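Local atomic coordinates of alginate biosynthesis protein AlgX (Pseudomonas aeruginosa, PDB entry 4KNC), a protein that takes part in the O-acetylation of the exopolysaccharide alginate and protects the polymer from degradation as it crosses the periplasm. Residues 167-179 / 226-238. Numbering follows the deposited sequence.
Sequences LKQVPGFEEIPKK and GDLFGDGGNPQIA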
loop_
_atom_site.group_PDB
_atom_site.type_symbol
_atom_site.label_atom_id
_atom_site.label_comp_id
_atom_site.label_asym_id
_atom_site.label_seq_id
_atom_site.Cartn_x
_atom_site.Cartn_y
_atom_site.Cartn_z
ATOM N N LEU A 167 -2.493 13.979 -12.450
ATOM C CA LEU A 167 -3.922 13.990 -12.129
ATOM C C LEU A 167 -4.704 14.814 -13.143
ATOM O O LEU A 167 -5.794 14.422 -13.571
ATOM C CB LEU A 167 -4.177 14.553 -10.734
ATOM C CG LEU A 167 -3.613 13.766 -9.561
ATOM C CD1 LEU A 167 -3.989 14.458 -8.257
ATOM C CD2 LEU A 167 -4.142 12.328 -9.599
ATOM N N LYS A 168 -4.140 15.955 -13.522
ATOM C CA LYS A 168 -4.800 16.804 -14.505
ATOM C C LYS A 168 -5.021 16.131 -15.865
ATOM O O LYS A 168 -5.902 16.543 -16.610
ATOM C CB LYS A 168 -4.054 18.135 -14.661
ATOM C CG LYS A 168 -4.187 19.036 -13.424
ATOM C CD LYS A 168 -3.275 20.251 -13.523
ATOM C CE LYS A 168 -3.391 21.148 -12.301
ATOM N NZ LYS A 168 -2.296 22.175 -12.285
ATOM N N GLN A 169 -4.244 15.095 -16.182
ATOM C CA GLN A 169 -4.398 14.374 -17.458
ATOM C C GLN A 169 -5.472 13.287 -17.399
ATOM O O GLN A 169 -5.895 12.753 -18.433
ATOM C CB GLN A 169 -3.080 13.697 -17.874
ATOM C CG GLN A 169 -1.899 14.636 -18.140
ATOM C CD GLN A 169 -0.563 13.899 -18.136
ATOM O OE1 GLN A 169 -0.510 12.670 -18.004
ATOM N NE2 GLN A 169 0.526 14.649 -18.262
ATOM N N VAL A 170 -5.890 12.933 -16.192
ATOM C CA VAL A 170 -6.772 11.784 -16.011
ATOM C C VAL A 170 -8.184 12.064 -16.525
ATOM O O VAL A 170 -8.784 13.073 -16.167
ATOM C CB VAL A 170 -6.799 11.324 -14.530
ATOM C CG1 VAL A 170 -7.694 10.122 -14.348
ATOM C CG2 VAL A 170 -5.400 10.988 -14.067
ATOM N N PRO A 171 -8.717 11.169 -17.381
ATOM C CA PRO A 171 -10.060 11.370 -17.945
ATOM C C PRO A 171 -11.105 11.613 -16.850
ATOM O O PRO A 171 -11.164 10.864 -15.879
ATOM C CB PRO A 171 -10.333 10.049 -18.676
ATOM C CG PRO A 171 -8.976 9.526 -19.033
ATOM C CD PRO A 171 -8.086 9.932 -17.882
ATOM N N GLY A 172 -11.894 12.674 -16.994
ATOM C CA GLY A 172 -12.844 13.050 -15.962
ATOM C C GLY A 172 -12.386 14.104 -14.960
ATOM O O GLY A 172 -13.220 14.663 -14.244
ATOM N N PHE A 173 -11.081 14.383 -14.903
ATOM C CA PHE A 173 -10.534 15.337 -13.923
ATOM C C PHE A 173 -11.207 16.706 -13.986
ATOM O O PHE A 173 -11.315 17.399 -12.973
ATOM C CB PHE A 173 -9.006 15.502 -14.062
ATOM C CG PHE A 173 -8.389 16.393 -12.996
ATOM C CD1 PHE A 173 -7.940 15.852 -11.793
ATOM C CD2 PHE A 173 -8.257 17.766 -13.198
ATOM C CE1 PHE A 173 -7.381 16.660 -10.814
ATOM C CE2 PHE A 173 -7.710 18.586 -12.221
ATOM C CZ PHE A 173 -7.262 18.030 -11.022
ATOM N N GLU A 174 -11.680 17.096 -15.167
ATOM C CA GLU A 174 -12.236 18.438 -15.327
ATOM C C GLU A 174 -13.575 18.610 -14.612
ATOM O O GLU A 174 -13.926 19.711 -14.192
ATOM C CB GLU A 174 -12.343 18.803 -16.805
ATOM C CG GLU A 174 -12.352 20.302 -17.066
ATOM C CD GLU A 174 -11.005 20.963 -16.804
ATOM O OE1 GLU A 174 -10.035 20.253 -16.452
ATOM O OE2 GLU A 174 -10.919 22.201 -16.957
ATOM N N GLU A 175 -14.305 17.512 -14.441
ATOM C CA GLU A 175 -15.615 17.558 -13.792
ATOM C C GLU A 175 -15.503 17.515 -12.272
ATOM O O GLU A 175 -16.447 17.842 -11.550
ATOM C CB GLU A 175 -16.498 16.401 -14.284
ATOM C CG GLU A 175 -17.174 16.661 -15.622
ATOM C CD GLU A 175 -16.191 16.983 -16.740
ATOM O OE1 GLU A 175 -15.139 16.312 -16.829
ATOM O OE2 GLU A 175 -16.473 17.914 -17.527
ATOM N N ILE A 176 -14.348 17.086 -11.789
ATOM C CA ILE A 176 -14.104 17.037 -10.352
ATOM C C ILE A 176 -14.248 18.448 -9.773
ATOM O O ILE A 176 -13.806 19.409 -10.389
ATOM C CB ILE A 176 -12.717 16.406 -10.075
ATOM C CG1 ILE A 176 -12.746 14.933 -10.502
ATOM C CG2 ILE A 176 -12.310 16.545 -8.615
ATOM C CD1 ILE A 176 -11.447 14.182 -10.308
ATOM N N PRO A 177 -14.921 18.577 -8.614
ATOM C CA PRO A 177 -15.066 19.877 -7.941
ATOM C C PRO A 177 -13.706 20.518 -7.703
ATOM O O PRO A 177 -12.787 19.830 -7.259
ATOM C CB PRO A 177 -15.670 19.517 -6.580
ATOM C CG PRO A 177 -16.271 18.196 -6.734
ATOM C CD PRO A 177 -15.557 17.485 -7.856
ATOM N N LYS A 178 -13.588 21.807 -7.992
ATOM C CA LYS A 178 -12.331 22.520 -7.814
ATOM C C LYS A 178 -12.435 23.491 -6.639
ATOM O O LYS A 178 -13.484 24.096 -6.414
ATOM C CB LYS A 178 -11.960 23.270 -9.096
ATOM C CG LYS A 178 -11.866 22.378 -10.322
ATOM C CD LYS A 178 -11.039 21.130 -10.030
ATOM C CE LYS A 178 -10.754 20.336 -11.295
ATOM N NZ LYS A 178 -11.933 19.571 -11.741
ATOM N N LYS A 179 -11.349 23.616 -5.880
ATOM C CA LYS A 179 -11.273 24.549 -4.754
ATOM C C LYS A 179 -9.880 25.153 -4.730
ATOM O O LYS A 179 -8.979 24.671 -5.409
ATOM C CB LYS A 179 -11.516 23.825 -3.423
ATOM C CG LYS A 179 -12.697 22.869 -3.413
ATOM C CD LYS A 179 -12.588 21.844 -2.296
ATOM C CE LYS A 179 -12.925 22.436 -0.943
ATOM N NZ LYS A 179 -14.195 21.859 -0.422
ATOM N N GLY A 226 -19.172 27.651 -8.194
ATOM C CA GLY A 226 -19.463 27.114 -9.515
ATOM C C GLY A 226 -18.713 25.812 -9.731
ATOM O O GLY A 226 -19.291 24.727 -9.679
ATOM N N ASP A 227 -17.406 25.918 -9.950
ATOM C CA ASP A 227 -16.547 24.748 -10.104
ATOM C C ASP A 227 -16.516 23.882 -8.843
ATOM O O ASP A 227 -16.101 22.731 -8.892
ATOM C CB ASP A 227 -15.127 25.175 -10.485
ATOM C CG ASP A 227 -15.082 25.938 -11.794
ATOM O OD1 ASP A 227 -16.015 25.770 -12.614
ATOM O OD2 ASP A 227 -14.115 26.702 -12.005
ATOM N N LEU A 228 -16.973 24.446 -7.724
ATOM C CA LEU A 228 -17.086 23.730 -6.455
ATOM C C LEU A 228 -18.136 22.606 -6.508
ATOM O O LEU A 228 -18.147 21.702 -5.650
ATOM C CB LEU A 228 -17.418 24.723 -5.326
ATOM C CG LEU A 228 -17.416 24.243 -3.870
ATOM C CD1 LEU A 228 -16.097 23.571 -3.525
ATOM C CD2 LEU A 228 -17.691 25.385 -2.899
ATOM N N PHE A 229 -18.998 22.649 -7.528
ATOM C CA PHE A 229 -20.159 21.748 -7.595
ATOM C C PHE A 229 -20.191 20.704 -8.721
ATOM O O PHE A 229 -21.198 20.003 -8.899
ATOM C CB PHE A 229 -21.447 22.565 -7.552
ATOM C CG PHE A 229 -21.645 23.265 -6.244
ATOM C CD1 PHE A 229 -21.128 24.534 -6.036
ATOM C CD2 PHE A 229 -22.294 22.628 -5.200
ATOM C CE1 PHE A 229 -21.290 25.169 -4.828
ATOM C CE2 PHE A 229 -22.460 23.255 -3.989
ATOM C CZ PHE A 229 -21.953 24.528 -3.804
ATOM N N GLY A 230 -19.088 20.586 -9.455
ATOM C CA GLY A 230 -18.920 19.504 -10.410
ATOM C C GLY A 230 -19.084 18.177 -9.695
ATOM O O GLY A 230 -18.679 18.044 -8.534
ATOM N N ASP A 231 -19.698 17.205 -10.369
ATOM C CA ASP A 231 -20.010 15.913 -9.751
ATOM C C ASP A 231 -20.775 16.075 -8.434
ATOM O O ASP A 231 -20.592 15.292 -7.502
ATOM C CB ASP A 231 -18.740 15.077 -9.526
ATOM C CG ASP A 231 -18.109 14.606 -10.830
ATOM O OD1 ASP A 231 -18.818 14.585 -11.861
ATOM O OD2 ASP A 231 -16.908 14.246 -10.822
ATOM N N GLY A 232 -21.616 17.104 -8.355
ATOM C CA GLY A 232 -22.435 17.307 -7.174
ATOM C C GLY A 232 -21.670 17.800 -5.957
ATOM O O GLY A 232 -22.224 17.865 -4.868
ATOM N N GLY A 233 -20.397 18.144 -6.132
ATOM C CA GLY A 233 -19.636 18.738 -5.044
ATOM C C GLY A 233 -18.858 17.783 -4.142
ATOM O O GLY A 233 -17.962 18.213 -3.401
ATOM N N ASN A 234 -19.177 16.493 -4.190
ATOM C CA ASN A 234 -18.449 15.525 -3.364
ATOM C C ASN A 234 -16.989 15.353 -3.813
ATOM O O ASN A 234 -16.693 15.503 -4.994
ATOM C CB ASN A 234 -19.162 14.169 -3.372
ATOM C CG ASN A 234 -20.506 14.203 -2.654
ATOM O OD1 ASN A 234 -21.122 15.261 -2.495
ATOM N ND2 ASN A 234 -20.967 13.034 -2.220
ATOM N N PRO A 235 -16.074 15.047 -2.867
ATOM C CA PRO A 235 -14.692 14.674 -3.208
ATOM C C PRO A 235 -14.653 13.431 -4.084
ATOM O O PRO A 235 -15.451 12.518 -3.888
ATOM C CB PRO A 235 -14.055 14.384 -1.840
ATOM C CG PRO A 235 -14.822 15.260 -0.901
ATOM C CD PRO A 235 -16.252 15.184 -1.412
ATOM N N GLN A 236 -13.724 13.396 -5.033
ATOM C CA GLN A 236 -13.745 12.396 -6.095
ATOM C C GLN A 236 -12.399 11.699 -6.244
ATOM O O GLN A 236 -12.222 10.868 -7.141
ATOM C CB GLN A 236 -14.117 13.073 -7.418
ATOM C CG GLN A 236 -15.521 13.663 -7.426
ATOM C CD GLN A 236 -16.577 12.593 -7.250
ATOM O OE1 GLN A 236 -16.388 11.451 -7.672
ATOM N NE2 GLN A 236 -17.687 12.948 -6.608
ATOM N N ILE A 237 -11.449 12.058 -5.376
ATOM C CA ILE A 237 -10.095 11.500 -5.411
ATOM C C ILE A 237 -9.710 10.935 -4.039
ATOM O O ILE A 237 -9.846 11.614 -3.027
ATOM C CB ILE A 237 -9.041 12.555 -5.827
ATOM C CG1 ILE A 237 -9.444 13.233 -7.146
ATOM C CG2 ILE A 237 -7.670 11.896 -5.947
ATOM C CD1 ILE A 237 -8.388 14.193 -7.696
ATOM N N ALA A 238 -9.239 9.692 -4.022
ATOM C CA ALA A 238 -8.880 9.005 -2.790
ATOM C C ALA A 238 -7.431 8.586 -2.845
ATOM O O ALA A 238 -6.920 8.218 -3.900
ATOM C CB ALA A 238 -9.762 7.786 -2.589
HETATM O O HOH W 1 -15.420 13.153 -12.865
HETATM O O HOH W 2 -15.772 21.217 -11.320
#
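Pro177 presses its ring into a bend of the 226-238 loop, at the edge of the SGNH hydrolase-like domain, where the loop after helix 153-169 meets the one leading into strand 237-240 of the parallel sheet. CG of Pro177 lies 3.0 Å from the carbonyl O of Gly230 and also touches O of Asn234, while CB faces O of Leu228, so the puckered, saturated ring sets its CH2 groups against three backbone oxygens. Gly230, without a side chain, comes close enough for a CA-H...O contact between its CA and Glu175 O (3.2 Å). Beyond the proline, Lys178 N donates to Asp227 O (2.8 Å, nearly straight), and water 2 lies within hydrogen-bonding reach of both Asp227 O and Ile176 O. CB of Lys178 packs on CB of Asp227; bends at chi2 and chi4 (-76°) turn its ammonium back to Phe173 O, which also accepts from Ile176 N.

Toward the sheet the contact turns apolar. Ile176, with CG1 set beside its own backbone N (chi1 -66°), sends CD1 to CG1 of Ile237, 3.9 Å away, the two branched chains crossing at about a right angle. Ile237 CD1 then reaches CE1 of the Phe173 ring, one face of which has Lys168 CA over it, displaced toward the ring's rim. Gln236 suits the border: its CB and CG pack on Ile176 and Pro177, while OE1 accepts from Lys292. On the polar side, water 1 donates to both Gly172 O and Asp231 OD2, the latter at 2.8 Å.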